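Inactive glucansucrase (Lactobacillus reuteri, PDB 5JBD) belongs to the TIM-barrel proteins of glycosyl hydrolase family 70, is regarded as an inactive glucansucrase, and holds a calcium ion. Local coordinates at residues A[234-239]-A[322-327]; A[224-229]-A[287-292]; A[329-332]-A[336-339]. One frame throughout, in Å; residues are numbered along the deposited sequence.

Interaction 1. Residues A[234-239]-A[322-327]; sequences NSPELL and GYHSGA. With CA (calcium ion), chain C.
The loop 234-239 passes the turn that leads into helix 326-333 without backbone pairing, Ser-235 and His-324 being the closest residues at 7.5 Å between CA atoms, and side chains bridge the gap. Ser-235 lies over one face of the His-324 imidazole: its CB stands 3.9 Å from the centroid of the His-324 ring and only 14° off the ring normal, a CH-pi contact. The hydroxyl, anti to the backbone N (chi1 -163°), is displaced toward the rim, with OG of Ser-235 3.1 Å from CE1 of His-324. Asp-286 holds both partners, its carbonyl O hydrogen-bonding the serine OG and its carboxylate the histidine ND1, so that one residue fixes the ring and the group above it. At the other nitrogen, water 1 sits at the ring edge and in its plane, 3.1 Å from NE2 of His-324, and donates to O of Asn-234. Beyond Pro-236, Glu-237 chelates the calcium ion: its backbone O and, through a side chain bent at chi2, its OE2 each bind at 2.3 Å. Asp-243, Asn-287, Asn-751 and water 2 also bind it. Ser-235 thus anchors a calcium-binding loop, two residues before its ligand, on the turn before helix 326-333 of the TIM-barrel domain.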
ATOM      1  N   ASN A 234     -13.270  13.639   5.878  1.00 24.76           N
ATOM      2  CA  ASN A 234     -12.261  13.459   6.914  1.00 26.69           C
ATOM      3  C   ASN A 234     -11.280  12.350   6.571  1.00 24.67           C
ATOM      4  O   ASN A 234     -10.985  11.509   7.423  1.00 24.92           O
ATOM      5  CB  ASN A 234     -12.933  13.229   8.277  1.00 27.23           C
ATOM      6  CG  ASN A 234     -11.976  13.405   9.440  1.00 28.75           C
ATOM      7  OD1 ASN A 234     -11.202  14.376   9.490  1.00 29.02           O
ATOM      8  ND2 ASN A 234     -12.020  12.472  10.384  1.00 28.56           N
ATOM      9  N   SER A 235     -10.762  12.363   5.339  1.00 22.90           N
ATOM     10  CA  SER A 235      -9.800  11.346   4.894  1.00 23.11           C
ATOM     11  C   SER A 235      -8.368  11.778   5.254  1.00 23.23           C
ATOM     12  O   SER A 235      -7.971  12.894   4.921  1.00 24.78           O
ATOM     13  CB  SER A 235      -9.918  11.098   3.391  1.00 23.19           C
ATOM     14  OG  SER A 235      -9.281   9.884   3.051  1.00 22.80           O
ATOM     15  N   PRO A 236      -7.595  10.907   5.934  1.00 23.13           N
ATOM     16  CA  PRO A 236      -6.308  11.346   6.512  1.00 24.31           C
ATOM     17  C   PRO A 236      -5.155  11.474   5.523  1.00 24.32           C
ATOM     18  O   PRO A 236      -5.079  10.734   4.530  1.00 23.72           O
ATOM     19  CB  PRO A 236      -5.995  10.244   7.537  1.00 24.49           C
ATOM     20  CG  PRO A 236      -6.631   9.020   6.962  1.00 24.12           C
ATOM     21  CD  PRO A 236      -7.896   9.503   6.301  1.00 23.67           C
ATOM     22  N   GLU A 237      -4.251  12.403   5.817  1.00 25.61           N
ATOM     23  CA  GLU A 237      -3.037  12.581   5.022  1.00 24.74           C
ATOM     24  C   GLU A 237      -2.070  11.407   5.194  1.00 24.78           C
ATOM     25  O   GLU A 237      -1.407  11.001   4.223  1.00 23.57           O
ATOM     26  CB  GLU A 237      -2.319  13.874   5.419  1.00 25.63           C
ATOM     27  CG  GLU A 237      -1.079  14.210   4.567  1.00 24.68           C
ATOM     28  CD  GLU A 237      -1.422  14.392   3.110  1.00 24.59           C
ATOM     29  OE1 GLU A 237      -2.256  15.284   2.838  1.00 25.35           O
ATOM     30  OE2 GLU A 237      -0.917  13.622   2.251  1.00 24.50           O
ATOM     31  N   LEU A 238      -1.983  10.877   6.414  1.00 24.97           N
ATOM     32  CA  LEU A 238      -0.914   9.924   6.777  1.00 26.05           C
ATOM     33  C   LEU A 238      -1.399   8.480   6.896  1.00 26.04           C
ATOM     34  O   LEU A 238      -2.445   8.211   7.510  1.00 26.52           O
ATOM     35  CB  LEU A 238      -0.269  10.361   8.093  1.00 26.69           C
ATOM     36  CG  LEU A 238       0.247  11.806   8.142  1.00 27.46           C
ATOM     37  CD1 LEU A 238       0.807  12.150   9.516  1.00 28.38           C
ATOM     38  CD2 LEU A 238       1.298  12.069   7.074  1.00 28.15           C
ATOM     39  N   LEU A 239      -0.639   7.566   6.290  1.00 24.94           N
ATOM     40  CA  LEU A 239      -0.843   6.117   6.405  1.00 25.70           C
ATOM     41  C   LEU A 239       0.361   5.456   7.082  1.00 25.40           C
ATOM     42  O   LEU A 239       0.277   5.046   8.248  1.00 26.40           O
ATOM     43  CB  LEU A 239      -1.067   5.491   5.021  1.00 25.88           C
ATOM     44  CG  LEU A 239      -2.319   5.932   4.262  1.00 27.43           C
ATOM     45  CD1 LEU A 239      -2.331   5.308   2.869  1.00 27.02           C
ATOM     46  CD2 LEU A 239      -3.584   5.574   5.048  1.00 28.36           C
ATOM     47  N   GLY A 322      -9.760   3.550  -3.190  1.00 22.60           N
ATOM     48  CA  GLY A 322     -10.223   4.247  -1.994  1.00 22.53           C
ATOM     49  C   GLY A 322     -11.453   3.629  -1.363  1.00 22.80           C
ATOM     50  O   GLY A 322     -12.225   2.965  -2.038  1.00 23.28           O
ATOM     51  N   TYR A 323     -11.610   3.866  -0.063  1.00 22.73           N
ATOM     52  CA  TYR A 323     -12.672   3.303   0.764  1.00 23.29           C
ATOM     53  C   TYR A 323     -13.626   4.405   1.300  1.00 23.61           C
ATOM     54  O   TYR A 323     -14.464   4.137   2.167  1.00 23.94           O
ATOM     55  CB  TYR A 323     -12.049   2.479   1.910  1.00 23.45           C
ATOM     56  CG  TYR A 323     -11.351   1.214   1.417  1.00 23.18           C
ATOM     57  CD1 TYR A 323     -10.014   1.236   1.024  1.00 23.71           C
ATOM     58  CD2 TYR A 323     -12.032  -0.002   1.324  1.00 22.95           C
ATOM     59  CE1 TYR A 323      -9.374   0.079   0.566  1.00 23.51           C
ATOM     60  CE2 TYR A 323     -11.400  -1.160   0.866  1.00 22.91           C
ATOM     61  CZ  TYR A 323     -10.073  -1.110   0.476  1.00 23.61           C
ATOM     62  OH  TYR A 323      -9.444  -2.254   0.007  1.00 23.95           O
ATOM     63  N   HIS A 324     -13.519   5.620   0.750  1.00 23.68           N
ATOM     64  CA  HIS A 324     -14.394   6.748   1.096  1.00 24.07           C
ATOM     65  C   HIS A 324     -15.376   7.042  -0.038  1.00 23.31           C
ATOM     66  O   HIS A 324     -14.970   7.466  -1.124  1.00 22.34           O
ATOM     67  CB  HIS A 324     -13.570   7.999   1.349  1.00 25.19           C
ATOM     68  CG  HIS A 324     -12.748   7.935   2.594  1.00 27.14           C
ATOM     69  ND1 HIS A 324     -11.523   7.307   2.640  1.00 26.53           N
ATOM     70  CD2 HIS A 324     -12.977   8.414   3.840  1.00 27.83           C
ATOM     71  CE1 HIS A 324     -11.035   7.398   3.862  1.00 27.34           C
ATOM     72  NE2 HIS A 324     -11.893   8.069   4.608  1.00 27.88           N
ATOM     73  N   SER A 325     -16.659   6.827   0.232  1.00 23.64           N
ATOM     74  CA  SER A 325     -17.712   7.037  -0.748  1.00 23.57           C
ATOM     75  C   SER A 325     -17.832   8.464  -1.260  1.00 23.93           C
ATOM     76  O   SER A 325     -18.348   8.666  -2.367  1.00 23.60           O
ATOM     77  CB  SER A 325     -19.069   6.543  -0.221  1.00 23.71           C
ATOM     78  OG  SER A 325     -19.487   7.253   0.929  1.00 24.72           O
ATOM     79  N   GLY A 326     -17.360   9.444  -0.487  1.00 24.13           N
ATOM     80  CA  GLY A 326     -17.286  10.835  -0.962  1.00 24.19           C
ATOM     81  C   GLY A 326     -16.475  11.083  -2.230  1.00 23.94           C
ATOM     82  O   GLY A 326     -16.692  12.087  -2.920  1.00 24.47           O
ATOM     83  N   ALA A 327     -15.566  10.167  -2.561  1.00 22.94           N
ATOM     84  CA  ALA A 327     -14.825  10.234  -3.806  1.00 22.54           C
ATOM     85  C   ALA A 327     -15.702  10.151  -5.049  1.00 22.44           C
ATOM     86  O   ALA A 327     -15.309  10.662  -6.094  1.00 20.60           O
ATOM     87  CB  ALA A 327     -13.752   9.145  -3.852  1.00 24.10           C
TER
HETATM   88 CA    CA C1701      -0.276  11.405   2.239  1.00 22.75          CA
HETATM   89  O   HOH W   1     -12.519   9.200   7.377  1.00 38.13           O
HETATM   90  O   HOH W   2       1.261  11.789   0.424  1.00 26.28           O

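Interaction 2. Residues A[224-229]-A[287-292]; sequences NNQAGN and NIDADV. With CA (calcium ion), chain C.
Gln-226 reaches across to Asp-291 and Ala-290 as a straight arm, and the two polar groups meet at an angle: its amide plane is turned 50° from the carboxylate plane of Asp-291. CG of Gln-226 is anti to the backbone N (chi1 -173°) and the chain stays extended beyond it, which carries the amide past Ala-290 to the start of helix 291-304. There NE2 of Gln-226 donates to OD1 of Asp-291 at 2.8 Å in an almost straight bond, N-H...O 177°. The acceptor lies in the amide plane, and the oxygen uses its anti lone pair, the one facing away from OD2. CB of Ala-290 is 3.7 Å from CD of Gln-226, so one face of the amide packs on the methyl while hydrogen bonds at both ends fix its rotation. Those ends have further partners: NE2 also donates to Asp-294, and Lys-334 donates to OE1. Asp-289, just before the turn that leads into the helix, makes a capping bond, its OD1 accepting from N of Asp-291 at 3.0 Å. The two aspartates also approach each other, OD1 of Asp-289 lying 3.2 Å from OD2 of Asp-291 with no hydrogen bond between them, while the hydroxyl of Ser-822 lies within hydrogen-bonding distance of OD2 of both, though it has a single proton to give. At the far end of the segment, Asn-287 gives its backbone O to the calcium ion at 2.4 Å. Buried acids set so close together would be expected to raise each other's pKa, an effect the donated N-H groups may partly offset.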
ATOM      1  N   ASN A 224     -12.975  15.618  -1.189  1.00 23.86           N
ATOM      2  CA  ASN A 224     -13.683  16.901  -1.273  1.00 23.95           C
ATOM      3  C   ASN A 224     -13.072  18.036  -0.448  1.00 24.51           C
ATOM      4  O   ASN A 224     -13.511  19.175  -0.580  1.00 24.63           O
ATOM      5  CB  ASN A 224     -15.170  16.736  -0.947  1.00 24.57           C
ATOM      6  CG  ASN A 224     -15.863  15.773  -1.907  1.00 24.01           C
ATOM      7  OD1 ASN A 224     -16.044  16.095  -3.083  1.00 24.12           O
ATOM      8  ND2 ASN A 224     -16.186  14.575  -1.430  1.00 22.79           N
ATOM      9  N   ASN A 225     -12.039  17.767   0.357  1.00 24.93           N
ATOM     10  CA  ASN A 225     -11.330  18.849   1.071  1.00 26.53           C
ATOM     11  C   ASN A 225     -10.120  19.420   0.308  1.00 25.85           C
ATOM     12  O   ASN A 225      -9.290  20.116   0.893  1.00 24.97           O
ATOM     13  CB  ASN A 225     -10.909  18.402   2.471  1.00 27.14           C
ATOM     14  CG  ASN A 225     -10.687  19.575   3.416  1.00 28.77           C
ATOM     15  OD1 ASN A 225     -11.430  20.556   3.396  1.00 29.01           O
ATOM     16  ND2 ASN A 225      -9.632  19.501   4.210  1.00 28.89           N
ATOM     17  N   GLN A 226     -10.049  19.172  -0.999  1.00 25.84           N
ATOM     18  CA  GLN A 226      -8.955  19.683  -1.843  1.00 26.27           C
ATOM     19  C   GLN A 226      -8.736  21.188  -1.653  1.00 26.90           C
ATOM     20  O   GLN A 226      -7.587  21.636  -1.553  1.00 28.05           O
ATOM     21  CB  GLN A 226      -9.241  19.362  -3.316  1.00 25.55           C
ATOM     22  CG  GLN A 226      -8.123  19.691  -4.302  1.00 25.44           C
ATOM     23  CD  GLN A 226      -8.469  19.269  -5.720  1.00 25.15           C
ATOM     24  OE1 GLN A 226      -9.574  18.801  -5.979  1.00 24.76           O
ATOM     25  NE2 GLN A 226      -7.535  19.448  -6.645  1.00 24.99           N
ATOM     26  N   ALA A 227      -9.827  21.956  -1.579  1.00 26.35           N
ATOM     27  CA  ALA A 227      -9.744  23.409  -1.411  1.00 28.03           C
ATOM     28  C   ALA A 227      -9.703  23.876   0.058  1.00 28.09           C
ATOM     29  O   ALA A 227      -9.704  25.066   0.299  1.00 29.22           O
ATOM     30  CB  ALA A 227     -10.880  24.089  -2.162  1.00 28.65           C
ATOM     31  N   GLY A 228      -9.629  22.962   1.023  1.00 26.66           N
ATOM     32  CA  GLY A 228      -9.568  23.318   2.439  1.00 27.48           C
ATOM     33  C   GLY A 228     -10.846  23.861   3.054  1.00 29.14           C
ATOM     34  O   GLY A 228     -10.795  24.523   4.084  1.00 30.00           O
ATOM     35  N   ASN A 229     -12.000  23.612   2.429  1.00 30.64           N
ATOM     36  CA  ASN A 229     -13.269  24.135   2.949  1.00 32.19           C
ATOM     37  C   ASN A 229     -14.425  23.118   2.940  1.00 30.84           C
ATOM     38  O   ASN A 229     -15.586  23.497   2.917  1.00 32.74           O
ATOM     39  CB  ASN A 229     -13.656  25.412   2.178  1.00 34.74           C
ATOM     40  CG  ASN A 229     -14.061  25.137   0.738  1.00 36.79           C
ATOM     41  OD1 ASN A 229     -13.905  24.028   0.222  1.00 36.32           O
ATOM     42  ND2 ASN A 229     -14.593  26.154   0.083  1.00 39.81           N
ATOM     43  N   ASN A 287      -5.581   9.678   0.206  1.00 24.02           N
ATOM     44  CA  ASN A 287      -4.608  10.087   1.222  1.00 24.78           C
ATOM     45  C   ASN A 287      -3.502  10.995   0.669  1.00 25.46           C
ATOM     46  O   ASN A 287      -2.476  11.171   1.307  1.00 22.89           O
ATOM     47  CB  ASN A 287      -4.001   8.836   1.850  1.00 25.43           C
ATOM     48  CG  ASN A 287      -5.054   7.814   2.238  1.00 25.28           C
ATOM     49  OD1 ASN A 287      -5.154   6.781   1.596  1.00 27.73           O
ATOM     50  ND2 ASN A 287      -5.859   8.110   3.264  1.00 25.17           N
ATOM     51  N   ILE A 288      -3.751  11.565  -0.508  1.00 24.68           N
ATOM     52  CA  ILE A 288      -2.820  12.439  -1.202  1.00 24.98           C
ATOM     53  C   ILE A 288      -3.587  13.696  -1.628  1.00 25.37           C
ATOM     54  O   ILE A 288      -4.774  13.619  -1.911  1.00 25.80           O
ATOM     55  CB  ILE A 288      -2.179  11.737  -2.422  1.00 24.93           C
ATOM     56  CG1 ILE A 288      -3.238  11.300  -3.455  1.00 26.01           C
ATOM     57  CG2 ILE A 288      -1.361  10.533  -1.968  1.00 25.26           C
ATOM     58  CD1 ILE A 288      -2.717  10.390  -4.558  1.00 25.32           C
ATOM     59  N   ASP A 289      -2.908  14.833  -1.661  1.00 25.02           N
ATOM     60  CA  ASP A 289      -3.473  16.079  -2.187  1.00 25.86           C
ATOM     61  C   ASP A 289      -4.167  15.779  -3.522  1.00 25.56           C
ATOM     62  O   ASP A 289      -3.546  15.267  -4.457  1.00 24.25           O
ATOM     63  CB  ASP A 289      -2.380  17.144  -2.343  1.00 25.95           C
ATOM     64  CG  ASP A 289      -2.935  18.540  -2.623  1.00 26.32           C
ATOM     65  OD1 ASP A 289      -3.870  18.676  -3.434  1.00 26.04           O
ATOM     66  OD2 ASP A 289      -2.414  19.520  -2.051  1.00 25.29           O
ATOM     67  N   ALA A 290      -5.477  16.047  -3.585  1.00 24.61           N
ATOM     68  CA  ALA A 290      -6.275  15.698  -4.771  1.00 24.23           C
ATOM     69  C   ALA A 290      -5.875  16.427  -6.048  1.00 24.51           C
ATOM     70  O   ALA A 290      -6.277  15.998  -7.135  1.00 23.64           O
ATOM     71  CB  ALA A 290      -7.773  15.881  -4.502  1.00 24.60           C
ATOM     72  N   ASP A 291      -5.080  17.502  -5.938  1.00 24.32           N
ATOM     73  CA  ASP A 291      -4.471  18.138  -7.112  1.00 24.26           C
ATOM     74  C   ASP A 291      -3.832  17.122  -8.046  1.00 23.59           C
ATOM     75  O   ASP A 291      -3.890  17.290  -9.266  1.00 23.17           O
ATOM     76  CB  ASP A 291      -3.359  19.111  -6.717  1.00 25.33           C
ATOM     77  CG  ASP A 291      -3.837  20.308  -5.939  1.00 26.61           C
ATOM     78  OD1 ASP A 291      -5.061  20.575  -5.847  1.00 25.20           O
ATOM     79  OD2 ASP A 291      -2.947  21.009  -5.399  1.00 26.83           O
ATOM     80  N   VAL A 292      -3.197  16.085  -7.485  1.00 23.17           N
ATOM     81  CA  VAL A 292      -2.447  15.132  -8.311  1.00 23.34           C
ATOM     82  C   VAL A 292      -3.365  14.254  -9.163  1.00 23.48           C
ATOM     83  O   VAL A 292      -2.957  13.777 -10.216  1.00 24.09           O
ATOM     84  CB  VAL A 292      -1.448  14.270  -7.507  1.00 24.30           C
ATOM     85  CG1 VAL A 292      -0.496  15.149  -6.704  1.00 24.38           C
ATOM     86  CG2 VAL A 292      -2.157  13.249  -6.618  1.00 24.70           C
TER
HETATM   87 CA    CA C1701      -0.276  11.405   2.239  1.00 22.75          CA
HETATM   88  O   HOH W   2       1.261  11.789   0.424  1.00 26.28           O

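Interaction 3. Residues A[329-332]-A[336-339]; sequences QMLN and NPQL
The chain leaving a helix folds back on its last turn in this local, buried contact: the last turn of helix 326-333 meets the loop that runs on into strand 340-341 of the barrel. The backbone makes the first tie, N of Asn-336 donating to O of Leu-331, five residues earlier, at 2.7 Å. The side chain of Asn-336 makes the second, its ND2 donating to OD1 of Asn-332 at 2.9 Å. The two amides are steeply turned, 72° between planes; the acceptor lies close to the plane of the donating amide, yet the donor stands above the plane of the accepting carbonyl and misses its lone pairs. CG of Asn-336 is anti to its own carbonyl carbon (chi1 -53°), a rotation that turns the amide back to the helix. Its OD1 is hydrogen-bonded by Lys-639, and ND2 of Asn-332 goes on to Thr-383. Leu-331 adds an apolar contact, its CD2 touching CD of Pro-337 at 4.0 Å, and its CD1 also lies against the backbone carbonyl of Gln-338, 3.8 Å from that O. The leucine and glutamine side chains cross at about a right angle, and Gln-338 spends its polar end elsewhere, on Asn-320 and on O of Leu-293. Two hydrogen bonds and the packing of Leu-331 probably help set the direction in which the chain leaves the helix, with one asparagine amide donating to the other and polar neighbours taking further bonds.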
ATOM      1  N   GLN A 329     -18.747  11.589  -5.553  0.60 23.24           N
ATOM      2  CA  GLN A 329     -19.171  12.974  -5.774  0.60 27.22           C
ATOM      3  C   GLN A 329     -18.024  13.822  -6.365  0.60 25.97           C
ATOM      4  O   GLN A 329     -18.209  14.520  -7.372  0.60 26.05           O
ATOM      5  CB  GLN A 329     -19.679  13.563  -4.445  0.60 30.63           C
ATOM      6  CG  GLN A 329     -20.163  14.997  -4.489  0.60 35.69           C
ATOM      7  CD  GLN A 329     -21.614  15.071  -4.872  0.60 39.90           C
ATOM      8  OE1 GLN A 329     -21.943  15.534  -5.947  0.60 46.79           O
ATOM      9  NE2 GLN A 329     -22.497  14.587  -3.991  0.60 41.78           N
ATOM     10  N   MET A 330     -16.848  13.739  -5.748  1.00 24.23           N
ATOM     11  CA  MET A 330     -15.650  14.442  -6.223  1.00 24.16           C
ATOM     12  C   MET A 330     -15.371  14.156  -7.689  1.00 23.01           C
ATOM     13  O   MET A 330     -15.206  15.087  -8.484  1.00 22.12           O
ATOM     14  CB  MET A 330     -14.407  14.038  -5.421  1.00 26.13           C
ATOM     15  CG  MET A 330     -13.145  14.762  -5.872  1.00 26.50           C
ATOM     16  SD  MET A 330     -11.632  14.073  -5.200  1.00 29.62           S
ATOM     17  CE  MET A 330     -11.503  12.451  -5.931  1.00 27.08           C
ATOM     18  N   LEU A 331     -15.316  12.880  -8.027  1.00 21.26           N
ATOM     19  CA  LEU A 331     -15.022  12.472  -9.395  1.00 22.08           C
ATOM     20  C   LEU A 331     -16.102  12.926 -10.399  1.00 22.05           C
ATOM     21  O   LEU A 331     -15.760  13.397 -11.491  1.00 22.03           O
ATOM     22  CB  LEU A 331     -14.758  10.963  -9.481  1.00 22.14           C
ATOM     23  CG  LEU A 331     -13.414  10.549  -8.833  1.00 22.00           C
ATOM     24  CD1 LEU A 331     -13.375   9.043  -8.609  1.00 22.26           C
ATOM     25  CD2 LEU A 331     -12.203  11.005  -9.655  1.00 22.47           C
ATOM     26  N   ASN A 332     -17.372  12.816 -10.022  1.00 22.68           N
ATOM     27  CA  ASN A 332     -18.465  13.311 -10.882  1.00 24.27           C
ATOM     28  C   ASN A 332     -18.349  14.809 -11.183  1.00 24.29           C
ATOM     29  O   ASN A 332     -18.465  15.222 -12.336  1.00 22.73           O
ATOM     30  CB  ASN A 332     -19.838  12.990 -10.271  1.00 24.25           C
ATOM     31  CG  ASN A 332     -20.174  11.514 -10.324  1.00 23.64           C
ATOM     32  OD1 ASN A 332     -19.785  10.799 -11.248  1.00 24.06           O
ATOM     33  ND2 ASN A 332     -20.943  11.060  -9.353  1.00 25.50           N
ATOM     34  N   ASN A 336     -15.051  12.845 -14.072  1.00 22.17           N
ATOM     35  CA  ASN A 336     -14.635  11.445 -13.979  1.00 22.87           C
ATOM     36  C   ASN A 336     -13.326  11.130 -14.724  1.00 22.34           C
ATOM     37  O   ASN A 336     -13.307  10.323 -15.643  1.00 22.30           O
ATOM     38  CB  ASN A 336     -15.781  10.530 -14.434  1.00 23.64           C
ATOM     39  CG  ASN A 336     -17.074  10.818 -13.698  1.00 24.24           C
ATOM     40  OD1 ASN A 336     -17.970  11.453 -14.245  1.00 23.39           O
ATOM     41  ND2 ASN A 336     -17.151  10.414 -12.429  1.00 23.14           N
ATOM     42  N   PRO A 337     -12.220  11.778 -14.326  1.00 22.55           N
ATOM     43  CA  PRO A 337     -10.913  11.479 -14.920  1.00 22.32           C
ATOM     44  C   PRO A 337     -10.364  10.070 -14.587  1.00 22.65           C
ATOM     45  O   PRO A 337      -9.543   9.533 -15.347  1.00 24.06           O
ATOM     46  CB  PRO A 337     -10.023  12.574 -14.352  1.00 22.71           C
ATOM     47  CG  PRO A 337     -10.643  12.912 -13.045  1.00 23.37           C
ATOM     48  CD  PRO A 337     -12.124  12.805 -13.279  1.00 23.58           C
ATOM     49  N   GLN A 338     -10.817   9.493 -13.477  1.00 22.54           N
ATOM     50  CA  GLN A 338     -10.548   8.083 -13.112  1.00 22.06           C
ATOM     51  C   GLN A 338     -11.824   7.431 -12.595  1.00 21.84           C
ATOM     52  O   GLN A 338     -12.756   8.131 -12.211  1.00 21.14           O
ATOM     53  CB  GLN A 338      -9.495   8.017 -12.009  1.00 22.52           C
ATOM     54  CG  GLN A 338      -8.154   8.651 -12.380  1.00 21.49           C
ATOM     55  CD  GLN A 338      -8.016  10.100 -11.965  1.00 21.14           C
ATOM     56  OE1 GLN A 338      -8.569  10.536 -10.938  1.00 21.07           O
ATOM     57  NE2 GLN A 338      -7.219  10.854 -12.735  1.00 22.83           N
ATOM     58  N   LEU A 339     -11.851   6.102 -12.557  1.00 20.97           N
ATOM     59  CA  LEU A 339     -12.958   5.367 -11.944  1.00 21.05           C
ATOM     60  C   LEU A 339     -12.935   5.447 -10.417  1.00 21.14           C
ATOM     61  O   LEU A 339     -11.870   5.405  -9.794  1.00 21.56           O
ATOM     62  CB  LEU A 339     -12.938   3.896 -12.337  1.00 21.18           C
ATOM     63  CG  LEU A 339     -12.902   3.561 -13.826  1.00 21.10           C
ATOM     64  CD1 LEU A 339     -13.041   2.055 -14.013  1.00 22.07           C
ATOM     65  CD2 LEU A 339     -13.989   4.313 -14.573  1.00 21.19           C
TER
HETATM   66  O   HOH W   3     -20.754  10.743 -13.795  1.00 29.66           O

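From the N terminus, the long loop after strand 193-197 supplies 224-229 to interaction 2 and then 234-239 to interaction 1. Their partners, 287-292 and 322-327, follow in the same order, so the two contacts cross along the chain, closing overlapping loops of 57 and 82 intervening residues. Both include ligands of the calcium ion and share water 2; Pro-236 O with Asn-287 ND2 and Gly-326 O with Asn-224 ND2 probably join them further. Interaction 3 comes afterwards in series, closing a three-residue gap at the other end of helix 326-333, where Met-330 packs on Asn-224. Interactions 1 and 2 fasten the long loop to the approaches of helices 326-333 and 291-304; interaction 3 holds helix 326-333 to the chain entering strand 340-341.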